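PDB 3GG9: d-3-phosphoglycerate dehydrogenase oxidoreductase protein from Ralstonia solanacearum, which probably catalyses the NAD-dependent oxidation of D-3-phosphoglycerate, the first step of phosphorylated serine synthesis. Local coordinates for residues A[126-131]-A[141-146]; A[163-168]-A[174-179]. One frame throughout, in Å; residues are numbered along the deposited sequence.

The two contacts lie in series along the chain, and contact 1 closes before contact 2 opens. Their centres are 26 Å apart and their nearest atoms about 15 Å, so they do not touch. Contact 2 belongs to the first beta-alpha-beta unit of the Rossmann-type domain, where strand 162-166 runs into the glycine-rich turn that in this family usually meets NAD. The side chain of Val-175 is about 9 Å from a bound glycerol. The centre of contact 1 is about 26 Å from the centre of the chain, against about 16 Å for contact 2. Contact 1 lies at the dimer interface. In contact 2, Tyr-178 also stacks on Phe-182 of the second subunit.

Contact 1: residues A[126-131]-A[141-146]; sequences IPQYVA and SGLKST
The hydroxyl oxygen OG of Ser-141, which lies 3.8 Å from CZ of Tyr-129, is gripped by two groups outside the segments. It hydrogen-bonds to the carbonyl O of Gly-153 and to OE1 of Gln-12 of the second subunit. Both are acceptors and must share its one proton; Gly-153 O is the stronger partner. The contact folds the loop after helix 126-134 back against that helix, in an arm of the Rossmann-type domain at the dimer interface. The segments meet mainly through a CH-pi contact. CB of Ser-141 sits 3.7 Å from the centroid of the Tyr-129 ring and only 4° off the ring normal, almost exactly over the centre of one face. OG lies between the backbone N and the carbonyl carbon (chi1 53°), and this turns it over the CZ end of the ring. OH of Tyr-129 also hydrogen-bonds Gln-12 of the second subunit, through NE2. One glutamine side chain therefore holds both partners of the CH-pi pair.

Gln-128 extends the contact along the loop. Its CB packs 3.4 Å from the carbonyl O of Ser-141. The chain then bends at chi2 (93°), and NE2 hydrogen-bonds the carbonyl O of Glu-293. The carboxylate of the same Glu-293 accepts a bond from the backbone N of Leu-143. Gln-128 runs roughly perpendicular to the Leu-143 side chain, its NE2 4.2 Å from CD1 of Leu-143.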
loop_
_atom_site.group_PDB
_atom_site.type_symbol
_atom_site.label_atom_id
_atom_site.label_comp_id
_atom_site.label_asym_id
_atom_site.label_seq_id
_atom_site.Cartn_x
_atom_site.Cartn_y
_atom_site.Cartn_z
ATOM N N ILE A 126 0.250 2.557 6.794
ATOM C CA ILE A 126 1.520 1.913 6.556
ATOM C C ILE A 126 2.771 2.827 6.658
ATOM O O ILE A 126 3.664 2.464 7.399
ATOM C CB ILE A 126 1.496 1.061 5.292
ATOM C CG1 ILE A 126 0.453 -0.036 5.494
ATOM C CG2 ILE A 126 2.894 0.525 4.970
ATOM C CD1 ILE A 126 0.401 -1.011 4.365
ATOM N N PRO A 127 2.820 3.991 5.951
ATOM C CA PRO A 127 4.008 4.839 6.110
ATOM C C PRO A 127 4.261 5.237 7.572
ATOM O O PRO A 127 5.406 5.163 8.040
ATOM C CB PRO A 127 3.669 6.077 5.266
ATOM C CG PRO A 127 2.730 5.574 4.249
ATOM C CD PRO A 127 1.871 4.594 4.985
ATOM N N GLN A 128 3.199 5.615 8.280
ATOM C CA GLN A 128 3.290 6.017 9.688
ATOM C C GLN A 128 3.791 4.902 10.623
ATOM O O GLN A 128 4.660 5.131 11.451
ATOM C CB GLN A 128 1.955 6.575 10.193
ATOM C CG GLN A 128 1.430 7.800 9.423
ATOM C CD GLN A 128 0.474 7.441 8.287
ATOM O OE1 GLN A 128 0.536 6.341 7.712
ATOM N NE2 GLN A 128 -0.425 8.363 7.970
ATOM N N TYR A 129 3.247 3.702 10.483
ATOM C CA TYR A 129 3.664 2.592 11.318
ATOM C C TYR A 129 5.094 2.168 10.994
ATOM O O TYR A 129 5.857 1.830 11.899
ATOM C CB TYR A 129 2.752 1.382 11.099
ATOM C CG TYR A 129 1.509 1.264 11.957
ATOM C CD1 TYR A 129 1.589 1.037 13.340
ATOM C CD2 TYR A 129 0.249 1.275 11.362
ATOM C CE1 TYR A 129 0.414 0.881 14.123
ATOM C CE2 TYR A 129 -0.909 1.121 12.121
ATOM C CZ TYR A 129 -0.821 0.918 13.493
ATOM O OH TYR A 129 -2.005 0.755 14.188
ATOM N N VAL A 130 5.447 2.161 9.703
ATOM C CA VAL A 130 6.779 1.730 9.252
ATOM C C VAL A 130 7.867 2.681 9.792
ATOM O O VAL A 130 8.895 2.227 10.318
ATOM C CB VAL A 130 6.869 1.666 7.715
ATOM C CG1 VAL A 130 8.319 1.641 7.242
ATOM C CG2 VAL A 130 6.120 0.440 7.199
ATOM N N ALA A 131 7.618 3.981 9.668
ATOM C CA ALA A 131 8.568 5.010 10.098
ATOM C C ALA A 131 8.769 5.029 11.615
ATOM O O ALA A 131 9.888 5.241 12.101
ATOM C CB ALA A 131 8.104 6.372 9.630
ATOM N N SER A 141 1.272 4.676 15.230
ATOM C CA SER A 141 1.096 5.351 13.949
ATOM C C SER A 141 0.844 6.842 14.119
ATOM O O SER A 141 0.554 7.534 13.140
ATOM C CB SER A 141 -0.072 4.726 13.196
ATOM O OG SER A 141 -1.232 4.706 14.025
ATOM N N GLY A 142 0.942 7.337 15.356
ATOM C CA GLY A 142 0.534 8.713 15.671
ATOM C C GLY A 142 -0.974 8.875 15.561
ATOM O O GLY A 142 -1.736 7.985 15.972
ATOM N N LEU A 143 -1.406 10.015 15.020
ATOM C CA LEU A 143 -2.828 10.302 14.726
ATOM C C LEU A 143 -3.752 10.258 15.961
ATOM O O LEU A 143 -4.954 9.969 15.855
ATOM C CB LEU A 143 -3.357 9.394 13.581
ATOM C CG LEU A 143 -2.558 9.450 12.267
ATOM C CD1 LEU A 143 -2.731 8.178 11.454
ATOM C CD2 LEU A 143 -2.969 10.649 11.442
ATOM N N LYS A 144 -3.181 10.579 17.122
ATOM C CA LYS A 144 -3.923 10.497 18.385
ATOM C C LYS A 144 -4.300 11.857 18.974
ATOM O O LYS A 144 -4.639 11.961 20.155
ATOM C CB LYS A 144 -3.200 9.605 19.407
ATOM C CG LYS A 144 -1.728 9.889 19.621
ATOM C CD LYS A 144 -1.137 8.864 20.586
ATOM C CE LYS A 144 0.374 9.010 20.722
ATOM N NZ LYS A 144 0.759 10.218 21.516
ATOM N N SER A 145 -4.259 12.886 18.128
ATOM C CA SER A 145 -4.677 14.239 18.487
ATOM C C SER A 145 -6.153 14.304 18.877
ATOM O O SER A 145 -6.968 13.516 18.385
ATOM C CB SER A 145 -4.384 15.202 17.336
ATOM O OG SER A 145 -5.225 16.338 17.396
ATOM N N THR A 146 -6.480 15.244 19.769
ATOM C CA THR A 146 -7.848 15.444 20.278
ATOM C C THR A 146 -8.833 15.922 19.207
ATOM O O THR A 146 -10.036 15.696 19.327
ATOM C CB THR A 146 -7.888 16.429 21.484
ATOM O OG1 THR A 146 -6.977 17.517 21.261
ATOM C CG2 THR A 146 -7.511 15.711 22.779
#

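Contact 2: residues A[163-168]-A[174-179]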
loop_
_atom_site.group_PDB
_atom_site.type_symbol
_atom_site.label_atom_id
_atom_site.label_comp_id
_atom_site.label_asym_id
_atom_site.label_seq_id
_atom_site.Cartn_x
_atom_site.Cartn_y
_atom_site.Cartn_z
ATOM N N LEU A 163 -16.637 3.537 -1.458
ATOM C CA LEU A 163 -15.662 4.147 -2.361
ATOM C C LEU A 163 -16.343 5.107 -3.338
ATOM O O LEU A 163 -17.144 4.684 -4.184
ATOM C CB LEU A 163 -14.916 3.058 -3.141
ATOM C CG LEU A 163 -13.908 3.505 -4.211
ATOM C CD1 LEU A 163 -12.747 4.310 -3.599
ATOM C CD2 LEU A 163 -13.388 2.328 -5.061
ATOM N N GLY A 164 -16.037 6.403 -3.206
ATOM C CA GLY A 164 -16.453 7.406 -4.181
ATOM C C GLY A 164 -15.432 7.573 -5.310
ATOM O O GLY A 164 -14.229 7.748 -5.070
ATOM N N ILE A 165 -15.901 7.445 -6.544
ATOM C CA ILE A 165 -15.064 7.666 -7.723
ATOM C C ILE A 165 -15.556 8.915 -8.441
ATOM O O ILE A 165 -16.646 8.925 -9.023
ATOM C CB ILE A 165 -15.039 6.418 -8.665
ATOM C CG1 ILE A 165 -14.491 5.176 -7.931
ATOM C CG2 ILE A 165 -14.278 6.714 -9.946
ATOM C CD1 ILE A 165 -13.058 5.328 -7.378
ATOM N N PHE A 166 -14.751 9.975 -8.370
ATOM C CA PHE A 166 -15.014 11.218 -9.097
ATOM C C PHE A 166 -14.291 11.227 -10.462
ATOM O O PHE A 166 -13.120 11.612 -10.551
ATOM C CB PHE A 166 -14.600 12.417 -8.213
ATOM C CG PHE A 166 -15.155 13.764 -8.654
ATOM C CD1 PHE A 166 -15.085 14.855 -7.787
ATOM C CD2 PHE A 166 -15.772 13.949 -9.902
ATOM C CE1 PHE A 166 -15.580 16.121 -8.166
ATOM C CE2 PHE A 166 -16.271 15.199 -10.293
ATOM C CZ PHE A 166 -16.175 16.293 -9.419
ATOM N N GLY A 167 -15.011 10.828 -11.520
ATOM C CA GLY A 167 -14.458 10.740 -12.883
ATOM C C GLY A 167 -14.330 9.292 -13.293
ATOM O O GLY A 167 -13.695 8.490 -12.608
ATOM N N TYR A 168 -14.935 8.941 -14.412
ATOM C CA TYR A 168 -14.976 7.549 -14.811
ATOM C C TYR A 168 -14.386 7.367 -16.216
ATOM O O TYR A 168 -15.015 6.802 -17.114
ATOM C CB TYR A 168 -16.410 7.037 -14.656
ATOM C CG TYR A 168 -16.572 5.517 -14.659
ATOM C CD1 TYR A 168 -16.244 4.740 -13.538
ATOM C CD2 TYR A 168 -17.070 4.872 -15.781
ATOM C CE1 TYR A 168 -16.394 3.351 -13.556
ATOM C CE2 TYR A 168 -17.216 3.488 -15.814
ATOM C CZ TYR A 168 -16.887 2.740 -14.700
ATOM O OH TYR A 168 -17.050 1.374 -14.759
ATOM N N LEU A 174 -10.807 1.344 -13.788
ATOM C CA LEU A 174 -9.969 0.317 -13.144
ATOM C C LEU A 174 -10.059 0.366 -11.622
ATOM O O LEU A 174 -10.183 -0.665 -10.937
ATOM C CB LEU A 174 -8.527 0.454 -13.608
ATOM C CG LEU A 174 -8.237 0.059 -15.067
ATOM C CD1 LEU A 174 -6.766 0.259 -15.404
ATOM C CD2 LEU A 174 -8.684 -1.383 -15.395
ATOM N N VAL A 175 -9.963 1.580 -11.074
ATOM C CA VAL A 175 -10.039 1.770 -9.643
ATOM C C VAL A 175 -11.410 1.462 -9.046
ATOM O O VAL A 175 -11.480 0.880 -7.968
ATOM C CB VAL A 175 -9.617 3.220 -9.247
ATOM C CG1 VAL A 175 -9.813 3.434 -7.765
ATOM C CG2 VAL A 175 -8.173 3.438 -9.648
ATOM N N ALA A 176 -12.482 1.794 -9.767
ATOM C CA ALA A 176 -13.820 1.314 -9.417
ATOM C C ALA A 176 -13.893 -0.236 -9.337
ATOM O O ALA A 176 -14.534 -0.793 -8.420
ATOM C CB ALA A 176 -14.882 1.876 -10.388
ATOM N N GLY A 177 -13.246 -0.909 -10.291
ATOM C CA GLY A 177 -13.142 -2.371 -10.314
ATOM C C GLY A 177 -12.418 -2.950 -9.097
ATOM O O GLY A 177 -12.847 -3.948 -8.516
ATOM N N TYR A 178 -11.310 -2.322 -8.704
ATOM C CA TYR A 178 -10.585 -2.725 -7.497
ATOM C C TYR A 178 -11.469 -2.642 -6.256
ATOM O O TYR A 178 -11.448 -3.538 -5.381
ATOM C CB TYR A 178 -9.333 -1.853 -7.302
ATOM C CG TYR A 178 -8.326 -1.892 -8.434
ATOM C CD1 TYR A 178 -7.504 -0.809 -8.679
ATOM C CD2 TYR A 178 -8.173 -3.039 -9.250
ATOM C CE1 TYR A 178 -6.550 -0.831 -9.708
ATOM C CE2 TYR A 178 -7.240 -3.058 -10.287
ATOM C CZ TYR A 178 -6.427 -1.953 -10.505
ATOM O OH TYR A 178 -5.492 -1.964 -11.520
ATOM N N GLY A 179 -12.214 -1.544 -6.157
ATOM C CA GLY A 179 -13.151 -1.321 -5.061
ATOM C C GLY A 179 -14.150 -2.452 -4.960
ATOM O O GLY A 179 -14.332 -3.009 -3.890
#
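Strand 163-166 and helix 174-179 run antiparallel, at 173° between their directions, with a closest axis approach of 9.3 Å. They are the first two elements of a beta-alpha-beta unit of the Rossmann-type fold. Leu-163 and Ile-165 both point from the strand toward the helix.

CD2 of Leu-163 enters the helix surface where there is no side chain. It lies 3.7 Å from CA of Gly-179 and 3.8 Å from the carbonyl O of Val-175. CG is anti to the backbone N (chi1 176°), which carries the methyl out to the helix backbone. Gly-179 has no side chain, and the methyl rests directly on its CA.

Ile-165, two residues further along the strand, meets the helix nearer its N-terminus, at Val-175 and Ala-176. Its CD1 meets CG1 of Val-175 at 3.8 Å, and the two side chains meet at a slant. Its CG1 lies 4.1 Å from CB of Ala-176. The same CB touches the Tyr-168 ring at its edge, in the ring plane, 3.8 Å from CE1. The OH of that ring hydrogen-bonds the carboxylate of Asp-201. Val-186 of strand 185-189, the next strand of the unit, also packs on Ala-176.

No hydrogen bond joins the two segments. All six touching residues are buried, so the helix is held to the strand here by apolar packing. The small Ala-176 and Gly-179 are consistent with this close approach.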